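CsuC (Acinetobacter baumannii, PDB 6FJY) probably chaperones subunits of the archaic Csu pilus, holding the tip adhesin CsuE by donor-strand complementation before assembly. Local coordinates at residues A[161-166]-A[176-181]; A[121-126]-A[170-175]; A[23-26]-A[30-33]; A[70-75]-A[88-93]. All blocks are in the same frame, centred on the assembly; numbering follows the deposited sequence.

Contact 1: A[161-166]-A[176-181]; sequences SELYLK and SALKTS
Within the C-terminal beta-sandwich domain of this PapD-like chaperone, Leu163 and Leu165 on strand 162-167 meet Leu178 from the irregular loop after strand 173-175. The contact is small and wholly apolar, with no hydrogen bond across it. The two strand leucines are two residues apart, so both side chains leave the same face of the strand and point into the interior. Leu178 reaches in from the loop, tip to tip with Leu163. CD2 of Leu178 lies 4.1 Å from CD2 of Leu163. The chain keeps its distance here, with the CA atoms of Leu163 and Leu178 11.4 Å apart. In Leu163 the CG is anti to the backbone N (chi1 174°), which extends CD2 toward the loop. Trp151 lies against both strand leucines and Val153 against Leu163. Leu178 itself is partly exposed. The same CD2 of Leu178 also meets the second leucine, 4.5 Å from CD2 of Leu165. Leu163 and Leu165 pack on each other as well, with Leu163 CD2 3.9 Å from Leu165 CD1.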
loop_
_atom_site.group_PDB
_atom_site.type_symbol
_atom_site.label_atom_id
_atom_site.label_comp_id
_atom_site.label_asym_id
_atom_site.label_seq_id
_atom_site.Cartn_x
_atom_site.Cartn_y
_atom_site.Cartn_z
ATOM N N SER A 161 -1.762 -33.075 14.981
ATOM C CA SER A 161 -2.850 -32.211 15.409
ATOM C C SER A 161 -2.929 -31.008 14.484
ATOM O O SER A 161 -1.903 -30.482 14.042
ATOM C CB SER A 161 -2.661 -31.749 16.858
ATOM O OG SER A 161 -2.713 -32.844 17.755
ATOM N N GLU A 162 -4.154 -30.578 14.190
ATOM C CA GLU A 162 -4.377 -29.462 13.283
ATOM C C GLU A 162 -5.494 -28.573 13.806
ATOM O O GLU A 162 -6.572 -29.065 14.154
ATOM C CB GLU A 162 -4.724 -29.969 11.875
ATOM C CG GLU A 162 -3.571 -30.617 11.117
ATOM C CD GLU A 162 -3.975 -31.040 9.712
ATOM O OE1 GLU A 162 -5.185 -31.224 9.468
ATOM O OE2 GLU A 162 -3.089 -31.164 8.840
ATOM N N LEU A 163 -5.224 -27.267 13.869
ATOM C CA LEU A 163 -6.197 -26.279 14.302
ATOM C C LEU A 163 -7.020 -25.835 13.102
ATOM O O LEU A 163 -6.461 -25.450 12.072
ATOM C CB LEU A 163 -5.517 -25.067 14.942
ATOM C CG LEU A 163 -6.454 -23.902 15.297
ATOM C CD1 LEU A 163 -7.498 -24.317 16.298
ATOM C CD2 LEU A 163 -5.683 -22.686 15.790
ATOM N N TYR A 164 -8.338 -25.865 13.248
ATOM C CA TYR A 164 -9.263 -25.450 12.201
ATOM C C TYR A 164 -9.856 -24.101 12.586
ATOM O O TYR A 164 -10.335 -23.931 13.712
ATOM C CB TYR A 164 -10.383 -26.481 12.013
ATOM C CG TYR A 164 -9.968 -27.818 11.419
ATOM C CD1 TYR A 164 -9.199 -28.722 12.145
ATOM C CD2 TYR A 164 -10.383 -28.191 10.151
ATOM C CE1 TYR A 164 -8.832 -29.949 11.608
ATOM C CE2 TYR A 164 -10.027 -29.410 9.611
ATOM C CZ TYR A 164 -9.254 -30.288 10.339
ATOM O OH TYR A 164 -8.907 -31.502 9.787
ATOM N N LEU A 165 -9.832 -23.150 11.654
ATOM C CA LEU A 165 -10.440 -21.841 11.839
ATOM C C LEU A 165 -11.485 -21.624 10.756
ATOM O O LEU A 165 -11.205 -21.821 9.570
ATOM C CB LEU A 165 -9.389 -20.732 11.789
ATOM C CG LEU A 165 -8.857 -20.185 13.115
ATOM C CD1 LEU A 165 -8.874 -21.235 14.182
ATOM C CD2 LEU A 165 -7.442 -19.638 12.929
ATOM N N LYS A 166 -12.685 -21.226 11.160
ATOM C CA LYS A 166 -13.765 -20.983 10.219
ATOM C C LYS A 166 -14.178 -19.521 10.293
ATOM O O LYS A 166 -14.240 -18.936 11.374
ATOM C CB LYS A 166 -14.978 -21.884 10.495
ATOM C CG LYS A 166 -16.139 -21.622 9.549
ATOM C CD LYS A 166 -17.356 -22.484 9.850
ATOM C CE LYS A 166 -17.133 -23.945 9.547
ATOM N NZ LYS A 166 -18.300 -24.743 10.037
ATOM N N SER A 176 -2.613 -12.553 13.587
ATOM C CA SER A 176 -1.182 -12.484 13.869
ATOM C C SER A 176 -0.823 -13.341 15.077
ATOM O O SER A 176 -0.091 -14.323 14.937
ATOM C CB SER A 176 -0.734 -11.029 14.055
ATOM O OG SER A 176 -1.466 -10.385 15.084
ATOM N N ALA A 177 -1.300 -12.995 16.271
ATOM C CA ALA A 177 -0.949 -13.715 17.487
ATOM C C ALA A 177 -2.209 -14.328 18.076
ATOM O O ALA A 177 -3.241 -13.662 18.177
ATOM C CB ALA A 177 -0.271 -12.798 18.508
ATOM N N LEU A 178 -2.118 -15.594 18.483
ATOM C CA LEU A 178 -3.252 -16.356 18.980
ATOM C C LEU A 178 -3.071 -16.656 20.475
ATOM O O LEU A 178 -2.539 -15.812 21.219
ATOM C CB LEU A 178 -3.413 -17.607 18.115
ATOM C CG LEU A 178 -3.935 -17.486 16.675
ATOM C CD1 LEU A 178 -2.851 -17.014 15.714
ATOM C CD2 LEU A 178 -4.476 -18.821 16.206
ATOM N N LYS A 179 -3.521 -17.834 20.909
ATOM C CA LYS A 179 -3.429 -18.308 22.289
ATOM C C LYS A 179 -4.115 -17.359 23.268
ATOM O O LYS A 179 -4.794 -16.410 22.860
ATOM C CB LYS A 179 -1.963 -18.528 22.695
ATOM C CG LYS A 179 -1.759 -19.705 23.664
ATOM C CD LYS A 179 -0.318 -19.830 24.136
ATOM C CE LYS A 179 0.054 -18.741 25.132
ATOM N NZ LYS A 179 -0.331 -19.092 26.526
ATOM N N THR A 180 -3.956 -17.626 24.563
ATOM C CA THR A 180 -4.522 -16.796 25.622
ATOM C C THR A 180 -3.493 -16.692 26.740
ATOM O O THR A 180 -3.201 -17.686 27.413
ATOM C CB THR A 180 -5.839 -17.377 26.141
ATOM O OG1 THR A 180 -6.086 -16.892 27.467
ATOM C CG2 THR A 180 -5.789 -18.902 26.152
ATOM N N SER A 181 -2.940 -15.498 26.929
ATOM C CA SER A 181 -1.921 -15.282 27.951
ATOM C C SER A 181 -2.029 -13.892 28.578
ATOM O O SER A 181 -2.714 -13.011 28.054
ATOM C CB SER A 181 -0.524 -15.489 27.356
ATOM O OG SER A 181 -0.357 -14.744 26.161
#

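Contact 2: A[121-126]-A[170-175]; sequences FAYGKG and QKFARL
Phe121 and Phe172 form an offset aromatic stack. Their planes are nearly parallel, at 4°, and the ring centroids are 4.0 Å apart. The overlap is large: CZ of Phe121 lies over the centre of the Phe172 ring, while CE1 of Phe172 lies toward the rim of the Phe121 ring. The closest pair is Phe121 CE2 and Phe172 CE1, at 3.3 Å. Phe172 holds its CG between the backbone N and the carbonyl carbon (chi1 69°), which turns the ring toward strand 109-123. Phe172 CE2 also lies over a face of the Arg174 guanidinium, 3.7 Å above its plane, and hydrogen bonds to Tyr196 OH and Ser226 O hold that group in place.

The stack joins the two Ig-like domains of the PapD-type chaperone. Phe121 is near the end of strand 109-123 in the N-terminal domain. Phe172 stands just before strand 173-175 in the C-terminal domain.

The polar part lies beside the stack. The Lys171 chain bends at chi3 and chi4 and crosses Tyr123 at about a right angle. Its CE approaches Tyr123 OH to 3.7 Å. That OH also lies at the edge of the Phe172 ring, near its plane, 4.1 Å from CE1. Glu85 is the polar partner common to both segments. Its OE2 is hydrogen-bonded to Tyr123 OH, and its OE1 accepts from Phe172 N. Lys171 NZ also makes a long, weak ion pair with Glu85 OE2.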
loop_
_atom_site.group_PDB
_atom_site.type_symbol
_atom_site.label_atom_id
_atom_site.label_comp_id
_atom_site.label_asym_id
_atom_site.label_seq_id
_atom_site.Cartn_x
_atom_site.Cartn_y
_atom_site.Cartn_z
ATOM N N PHE A 121 -8.042 -7.460 -2.768
ATOM C CA PHE A 121 -9.460 -7.692 -2.516
ATOM C C PHE A 121 -10.325 -6.756 -3.340
ATOM O O PHE A 121 -10.088 -5.551 -3.379
ATOM C CB PHE A 121 -9.803 -7.518 -1.044
ATOM C CG PHE A 121 -9.080 -8.469 -0.155
ATOM C CD1 PHE A 121 -9.517 -9.769 -0.023
ATOM C CD2 PHE A 121 -7.966 -8.059 0.567
ATOM C CE1 PHE A 121 -8.852 -10.668 0.803
ATOM C CE2 PHE A 121 -7.298 -8.956 1.387
ATOM C CZ PHE A 121 -7.748 -10.257 1.510
ATOM N N ALA A 122 -11.370 -7.316 -3.948
ATOM C CA ALA A 122 -12.346 -6.543 -4.698
ATOM C C ALA A 122 -13.751 -6.791 -4.148
ATOM O O ALA A 122 -14.069 -7.882 -3.656
ATOM C CB ALA A 122 -12.267 -6.874 -6.193
ATOM N N TYR A 123 -14.589 -5.761 -4.225
ATOM C CA TYR A 123 -15.845 -5.721 -3.492
ATOM C C TYR A 123 -17.021 -5.552 -4.435
ATOM O O TYR A 123 -16.993 -4.704 -5.333
ATOM C CB TYR A 123 -15.830 -4.600 -2.441
ATOM C CG TYR A 123 -14.819 -4.898 -1.368
ATOM C CD1 TYR A 123 -15.159 -5.699 -0.286
ATOM C CD2 TYR A 123 -13.504 -4.432 -1.464
ATOM C CE1 TYR A 123 -14.225 -6.004 0.687
ATOM C CE2 TYR A 123 -12.557 -4.733 -0.491
ATOM C CZ TYR A 123 -12.917 -5.529 0.568
ATOM O OH TYR A 123 -12.005 -5.843 1.544
ATOM N N GLY A 124 -18.037 -6.381 -4.232
ATOM C CA GLY A 124 -19.323 -6.177 -4.848
ATOM C C GLY A 124 -20.122 -5.120 -4.114
ATOM O O GLY A 124 -19.682 -4.538 -3.126
ATOM N N LYS A 125 -21.335 -4.889 -4.613
ATOM C CA LYS A 125 -22.155 -3.796 -4.116
ATOM C C LYS A 125 -22.533 -4.016 -2.662
ATOM O O LYS A 125 -22.833 -5.137 -2.245
ATOM C CB LYS A 125 -23.422 -3.668 -4.962
ATOM C CG LYS A 125 -23.151 -3.387 -6.433
ATOM C CD LYS A 125 -22.218 -2.194 -6.611
ATOM C CE LYS A 125 -22.864 -0.895 -6.138
ATOM N NZ LYS A 125 -21.945 0.266 -6.303
ATOM N N GLY A 126 -22.517 -2.937 -1.885
ATOM C CA GLY A 126 -22.990 -3.007 -0.517
ATOM C C GLY A 126 -21.973 -3.459 0.499
ATOM O O GLY A 126 -22.358 -3.765 1.637
ATOM N N GLN A 170 -18.484 -12.025 5.988
ATOM C CA GLN A 170 -18.292 -11.662 4.593
ATOM C C GLN A 170 -16.954 -10.972 4.334
ATOM O O GLN A 170 -16.687 -10.591 3.189
ATOM C CB GLN A 170 -19.432 -10.750 4.125
ATOM C CG GLN A 170 -20.853 -11.319 4.275
ATOM C CD GLN A 170 -21.248 -12.295 3.163
ATOM O OE1 GLN A 170 -20.421 -12.719 2.356
ATOM N NE2 GLN A 170 -22.532 -12.615 3.098
ATOM N N LYS A 171 -16.119 -10.775 5.362
ATOM C CA LYS A 171 -14.794 -10.185 5.183
ATOM C C LYS A 171 -13.739 -11.088 5.814
ATOM O O LYS A 171 -14.024 -11.875 6.719
ATOM C CB LYS A 171 -14.674 -8.785 5.784
ATOM C CG LYS A 171 -15.436 -7.706 5.032
ATOM C CD LYS A 171 -15.034 -6.323 5.495
ATOM C CE LYS A 171 -13.733 -5.865 4.822
ATOM N NZ LYS A 171 -12.542 -6.541 5.386
ATOM N N PHE A 172 -12.522 -10.995 5.284
ATOM C CA PHE A 172 -11.402 -11.806 5.744
ATOM C C PHE A 172 -10.888 -11.340 7.106
ATOM O O PHE A 172 -11.095 -10.203 7.533
ATOM C CB PHE A 172 -10.247 -11.762 4.740
ATOM C CG PHE A 172 -9.554 -10.420 4.661
ATOM C CD1 PHE A 172 -10.087 -9.391 3.891
ATOM C CD2 PHE A 172 -8.387 -10.179 5.372
ATOM C CE1 PHE A 172 -9.454 -8.150 3.812
ATOM C CE2 PHE A 172 -7.746 -8.935 5.301
ATOM C CZ PHE A 172 -8.284 -7.917 4.522
ATOM N N ALA A 173 -10.174 -12.246 7.765
ATOM C CA ALA A 173 -9.420 -11.961 8.971
ATOM C C ALA A 173 -7.946 -12.219 8.682
ATOM O O ALA A 173 -7.602 -13.241 8.080
ATOM C CB ALA A 173 -9.887 -12.829 10.143
ATOM N N ARG A 174 -7.090 -11.268 9.056
ATOM C CA ARG A 174 -5.638 -11.446 9.012
ATOM C C ARG A 174 -5.179 -11.542 10.466
ATOM O O ARG A 174 -5.083 -10.531 11.169
ATOM C CB ARG A 174 -4.938 -10.321 8.243
ATOM C CG ARG A 174 -3.435 -10.561 8.047
ATOM C CD ARG A 174 -2.714 -9.537 7.137
ATOM N NE ARG A 174 -3.349 -8.228 7.144
ATOM C CZ ARG A 174 -3.912 -7.655 6.086
ATOM N NH1 ARG A 174 -3.923 -8.265 4.912
ATOM N NH2 ARG A 174 -4.484 -6.468 6.206
ATOM N N LEU A 175 -4.935 -12.767 10.918
ATOM C CA LEU A 175 -4.606 -13.045 12.304
ATOM C C LEU A 175 -3.098 -13.121 12.482
ATOM O O LEU A 175 -2.392 -13.682 11.638
ATOM C CB LEU A 175 -5.243 -14.354 12.753
ATOM C CG LEU A 175 -6.761 -14.460 12.642
ATOM C CD1 LEU A 175 -7.187 -15.835 13.102
ATOM C CD2 LEU A 175 -7.461 -13.368 13.446
#

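Contact 3: A[23-26]-A[30-33]; sequences LQNT and DAMV
Leu23 and Val33 make the tightly packed end of this contact. CD1 of Leu23 lies 4.0 Å from CG1 of Val33, and the two side chains meet at a slant. Val33 CG1 is anti to the backbone N (chi1 -178°), which carries this methyl inward. Phe3 touches both residues, with Ile5 added on the Leu23 side and Ile64 on the Val33 side.

The segments belong to a beta arch of the N-terminal Ig-like domain. Strands 18-25 and 31-41 are joined by a short loop, yet they do not pair with each other. They face one another across the sandwich through their side chains.

Toward the loop the packing is looser and polar. The Asn25 amide points across the mouth of the arch, but ND2 stays 3.9 Å from Ala31 N and 4.1 Å from Ala31 CB. No hydrogen bond links the two segments. The amide is instead held by neighbours. Its OD1 accepts from Gly27 N, which closes an Asx turn, and ND2 donates to Thr29 O and Ile64 O. These three bonds should fix the rotation of the amide. Asp30, at the end of the arch, is partly exposed and starts out away from the opposite segment. On the outer face of strand 18-25, Gln24 NE2 makes a weak hydrogen bond to an aromatic side chain of the other protein chain.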
loop_
_atom_site.group_PDB
_atom_site.type_symbol
_atom_site.label_atom_id
_atom_site.label_comp_id
_atom_site.label_asym_id
_atom_site.label_seq_id
_atom_site.Cartn_x
_atom_site.Cartn_y
_atom_site.Cartn_z
ATOM N N LEU A 23 5.051 0.920 -9.420
ATOM C CA LEU A 23 6.308 0.200 -9.561
ATOM C C LEU A 23 7.384 1.240 -9.823
ATOM O O LEU A 23 7.347 1.918 -10.856
ATOM C CB LEU A 23 6.228 -0.772 -10.735
ATOM C CG LEU A 23 5.254 -1.931 -10.525
ATOM C CD1 LEU A 23 5.243 -2.863 -11.733
ATOM C CD2 LEU A 23 5.550 -2.675 -9.231
ATOM N N GLN A 24 8.338 1.361 -8.899
ATOM C CA GLN A 24 9.357 2.391 -8.975
ATOM C C GLN A 24 10.741 1.793 -8.739
ATOM O O GLN A 24 10.968 1.094 -7.748
ATOM C CB GLN A 24 9.048 3.510 -7.973
ATOM C CG GLN A 24 9.926 4.750 -8.130
ATOM C CD GLN A 24 9.348 5.927 -7.388
ATOM O OE1 GLN A 24 8.318 5.803 -6.725
ATOM N NE2 GLN A 24 9.992 7.076 -7.497
ATOM N N ASN A 25 11.647 2.044 -9.680
ATOM C CA ASN A 25 13.046 1.628 -9.601
ATOM C C ASN A 25 13.872 2.826 -9.152
ATOM O O ASN A 25 14.050 3.784 -9.917
ATOM C CB ASN A 25 13.534 1.110 -10.953
ATOM C CG ASN A 25 14.929 0.506 -10.892
ATOM O OD1 ASN A 25 15.780 0.916 -10.101
ATOM N ND2 ASN A 25 15.174 -0.470 -11.757
ATOM N N THR A 26 14.387 2.768 -7.925
ATOM C CA THR A 26 15.266 3.803 -7.394
ATOM C C THR A 26 16.745 3.446 -7.499
ATOM O O THR A 26 17.593 4.248 -7.085
ATOM C CB THR A 26 14.903 4.111 -5.939
ATOM O OG1 THR A 26 14.746 2.882 -5.217
ATOM C CG2 THR A 26 13.622 4.937 -5.872
ATOM N N ASP A 30 18.521 -1.440 -14.563
ATOM C CA ASP A 30 17.184 -1.747 -15.039
ATOM C C ASP A 30 16.711 -3.094 -14.493
ATOM O O ASP A 30 17.508 -3.947 -14.088
ATOM C CB ASP A 30 17.141 -1.767 -16.568
ATOM C CG ASP A 30 17.607 -0.461 -17.178
ATOM O OD1 ASP A 30 17.815 0.497 -16.412
ATOM O OD2 ASP A 30 17.753 -0.394 -18.415
ATOM N N ALA A 31 15.386 -3.278 -14.501
ATOM C CA ALA A 31 14.746 -4.505 -14.046
ATOM C C ALA A 31 13.558 -4.825 -14.943
ATOM O O ALA A 31 12.941 -3.932 -15.525
ATOM C CB ALA A 31 14.276 -4.387 -12.596
ATOM N N MET A 32 13.274 -6.115 -15.084
ATOM C CA MET A 32 12.104 -6.601 -15.797
ATOM C C MET A 32 11.107 -7.132 -14.781
ATOM O O MET A 32 11.486 -7.821 -13.825
ATOM C CB MET A 32 12.468 -7.704 -16.797
ATOM C CG MET A 32 11.308 -8.172 -17.693
ATOM S SD MET A 32 10.968 -7.058 -19.060
ATOM C CE MET A 32 12.641 -6.785 -19.596
ATOM N N VAL A 33 9.833 -6.822 -15.002
ATOM C CA VAL A 33 8.760 -7.190 -14.089
ATOM C C VAL A 33 7.644 -7.874 -14.862
ATOM O O VAL A 33 7.153 -7.338 -15.861
ATOM C CB VAL A 33 8.215 -5.952 -13.354
ATOM C CG1 VAL A 33 7.140 -6.346 -12.393
ATOM C CG2 VAL A 33 9.352 -5.242 -12.638
#

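Contact 4: A[70-75]-A[88-93]; sequences HMLRLT and YRLIVD
Strands 69-76 and 85-95 run in opposite senses and face each other across the N-terminal Ig-like sandwich, with the CA atoms of Leu74 and Leu90 9.4 Å apart. Leu90 is the central side chain. It reaches toward Leu72 tip to tip, and both of its methyls straddle one methyl of that residue. Leu72 CD2 lies 4.0 Å from Leu90 CD1 and 4.1 Å from Leu90 CD2. In both leucines the CG is anti to the backbone N (chi1 165° in Leu72, 168° in Leu90), which swings both side chains away from their own backbones and brings the methyls together. Leu74 is a looser neighbour, its CD1 4.5 Å from Leu90 CD2. Ile35 touches both Leu72 and Leu90, and Pro57 lies against Leu72 and Leu74.

The neighbours of Leu90 along its strand point to the other side. Arg89 makes a cation-pi contact with Trp40, a hydrogen bond to Ser117 OG and a salt bridge to the backbone of the other protein chain. One face of strand 85-95 thus lines the core while the other carries a charge that meets the partner protein. Between 70-75 and 88-93 themselves only apolar carbons meet, so the attachment rests on dispersion and the hydrophobic effect, without directional bonds.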
loop_
_atom_site.group_PDB
_atom_site.type_symbol
_atom_site.label_atom_id
_atom_site.label_comp_id
_atom_site.label_asym_id
_atom_site.label_seq_id
_atom_site.Cartn_x
_atom_site.Cartn_y
_atom_site.Cartn_z
ATOM N N HIS A 70 6.284 3.304 -12.991
ATOM C CA HIS A 70 5.190 2.812 -13.812
ATOM C C HIS A 70 3.961 2.572 -12.944
ATOM O O HIS A 70 4.069 2.237 -11.761
ATOM C CB HIS A 70 5.565 1.511 -14.537
ATOM C CG HIS A 70 6.657 1.657 -15.551
ATOM N ND1 HIS A 70 6.655 0.955 -16.741
ATOM C CD2 HIS A 70 7.797 2.388 -15.548
ATOM C CE1 HIS A 70 7.730 1.275 -17.441
ATOM N NE2 HIS A 70 8.438 2.145 -16.743
ATOM N N MET A 71 2.788 2.747 -13.534
ATOM C CA MET A 71 1.553 2.376 -12.861
ATOM C C MET A 71 1.153 0.983 -13.320
ATOM O O MET A 71 1.274 0.643 -14.502
ATOM C CB MET A 71 0.444 3.396 -13.114
ATOM C CG MET A 71 -0.828 3.145 -12.311
ATOM S SD MET A 71 -2.148 4.253 -12.764
ATOM C CE MET A 71 -2.602 3.464 -14.195
ATOM N N LEU A 72 0.753 0.164 -12.357
ATOM C CA LEU A 72 0.148 -1.134 -12.603
ATOM C C LEU A 72 -1.348 -0.976 -12.362
ATOM O O LEU A 72 -1.788 -0.775 -11.227
ATOM C CB LEU A 72 0.767 -2.204 -11.709
ATOM C CG LEU A 72 0.038 -3.548 -11.570
ATOM C CD1 LEU A 72 -0.182 -4.246 -12.922
ATOM C CD2 LEU A 72 0.819 -4.442 -10.629
ATOM N N ARG A 73 -2.108 -0.997 -13.443
ATOM C CA ARG A 73 -3.553 -0.852 -13.409
ATOM C C ARG A 73 -4.183 -2.222 -13.180
ATOM O O ARG A 73 -3.872 -3.180 -13.900
ATOM C CB ARG A 73 -4.027 -0.260 -14.732
ATOM C CG ARG A 73 -5.270 0.555 -14.687
ATOM C CD ARG A 73 -5.586 1.074 -16.078
ATOM N NE ARG A 73 -4.946 2.357 -16.346
ATOM C CZ ARG A 73 -5.402 3.524 -15.908
ATOM N NH1 ARG A 73 -6.504 3.574 -15.169
ATOM N NH2 ARG A 73 -4.753 4.641 -16.211
ATOM N N LEU A 74 -5.027 -2.325 -12.160
ATOM C CA LEU A 74 -5.799 -3.536 -11.891
ATOM C C LEU A 74 -7.267 -3.218 -12.133
ATOM O O LEU A 74 -7.886 -2.500 -11.343
ATOM C CB LEU A 74 -5.575 -4.035 -10.469
ATOM C CG LEU A 74 -4.118 -4.224 -10.081
ATOM C CD1 LEU A 74 -4.021 -4.654 -8.648
ATOM C CD2 LEU A 74 -3.503 -5.273 -10.996
ATOM N N THR A 75 -7.818 -3.753 -13.221
ATOM C CA THR A 75 -9.143 -3.390 -13.709
ATOM C C THR A 75 -10.077 -4.593 -13.669
ATOM O O THR A 75 -9.710 -5.683 -14.127
ATOM C CB THR A 75 -9.065 -2.836 -15.136
ATOM O OG1 THR A 75 -8.144 -1.744 -15.170
ATOM C CG2 THR A 75 -10.420 -2.332 -15.593
ATOM N N TYR A 88 -7.886 -12.260 -4.134
ATOM C CA TYR A 88 -6.956 -12.524 -5.216
ATOM C C TYR A 88 -5.541 -12.395 -4.667
ATOM O O TYR A 88 -5.321 -11.802 -3.607
ATOM C CB TYR A 88 -7.138 -11.535 -6.371
ATOM C CG TYR A 88 -8.521 -11.456 -6.942
ATOM C CD1 TYR A 88 -9.473 -10.614 -6.369
ATOM C CD2 TYR A 88 -8.873 -12.175 -8.075
ATOM C CE1 TYR A 88 -10.740 -10.512 -6.889
ATOM C CE2 TYR A 88 -10.146 -12.072 -8.608
ATOM C CZ TYR A 88 -11.077 -11.242 -8.003
ATOM O OH TYR A 88 -12.340 -11.143 -8.519
ATOM N N ARG A 89 -4.566 -12.901 -5.420
ATOM C CA ARG A 89 -3.157 -12.682 -5.103
ATOM C C ARG A 89 -2.542 -11.987 -6.298
ATOM O O ARG A 89 -2.650 -12.483 -7.425
ATOM C CB ARG A 89 -2.399 -13.982 -4.830
ATOM C CG ARG A 89 -2.899 -14.813 -3.638
ATOM C CD ARG A 89 -2.750 -14.168 -2.272
ATOM N NE ARG A 89 -1.374 -13.896 -1.900
ATOM C CZ ARG A 89 -0.990 -13.587 -0.669
ATOM N NH1 ARG A 89 -1.875 -13.521 0.318
ATOM N NH2 ARG A 89 0.283 -13.331 -0.424
ATOM N N LEU A 90 -1.943 -10.822 -6.058
ATOM C CA LEU A 90 -1.123 -10.144 -7.051
ATOM C C LEU A 90 0.291 -10.707 -6.956
ATOM O O LEU A 90 0.880 -10.722 -5.868
ATOM C CB LEU A 90 -1.128 -8.639 -6.799
ATOM C CG LEU A 90 -0.101 -7.808 -7.564
ATOM C CD1 LEU A 90 -0.296 -7.956 -9.042
ATOM C CD2 LEU A 90 -0.150 -6.349 -7.146
ATOM N N ILE A 91 0.821 -11.198 -8.081
ATOM C CA ILE A 91 2.156 -11.791 -8.128
ATOM C C ILE A 91 3.001 -11.002 -9.120
ATOM O O ILE A 91 2.748 -11.035 -10.334
ATOM C CB ILE A 91 2.130 -13.273 -8.518
ATOM C CG1 ILE A 91 1.251 -14.095 -7.577
ATOM C CG2 ILE A 91 3.553 -13.817 -8.482
ATOM C CD1 ILE A 91 1.765 -14.153 -6.179
ATOM N N VAL A 92 4.029 -10.324 -8.621
ATOM C CA VAL A 92 4.955 -9.611 -9.491
ATOM C C VAL A 92 6.372 -10.138 -9.275
ATOM O O VAL A 92 6.861 -10.224 -8.138
ATOM C CB VAL A 92 4.860 -8.079 -9.339
ATOM C CG1 VAL A 92 3.770 -7.668 -8.348
ATOM C CG2 VAL A 92 6.210 -7.448 -9.079
ATOM N N ASP A 93 6.994 -10.550 -10.375
ATOM C CA ASP A 93 8.320 -11.152 -10.398
ATOM C C ASP A 93 9.328 -10.115 -10.892
ATOM O O ASP A 93 9.194 -9.604 -12.010
ATOM C CB ASP A 93 8.302 -12.373 -11.312
ATOM C CG ASP A 93 7.579 -13.549 -10.693
ATOM O OD1 ASP A 93 8.024 -14.006 -9.626
ATOM O OD2 ASP A 93 6.560 -14.008 -11.261
#

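From the N terminus, contact 3 comes first and closes the short arch between strands 18-25 and 31-41. Contact 4 follows in series and closes the loop from strand 69-76 to strand 85-95. These two touch: Leu23 O and His70 N are probably hydrogen-bonded, and Val33 packs on Val92. Together they tie up the N-terminal sandwich. Contact 2 closes the long connection from 121-126 to 170-175, 43 residues including helix 133-140. Its Ala122 packs on Tyr88 of contact 4. Contact 1 closes the nine residues between 161-166 and 176-181. It opens before contact 2 closes, so the two cross. Contact 2 bridges the domains, whereas contact 1 lies inside the C-terminal one. Leu165 and Leu175 join them.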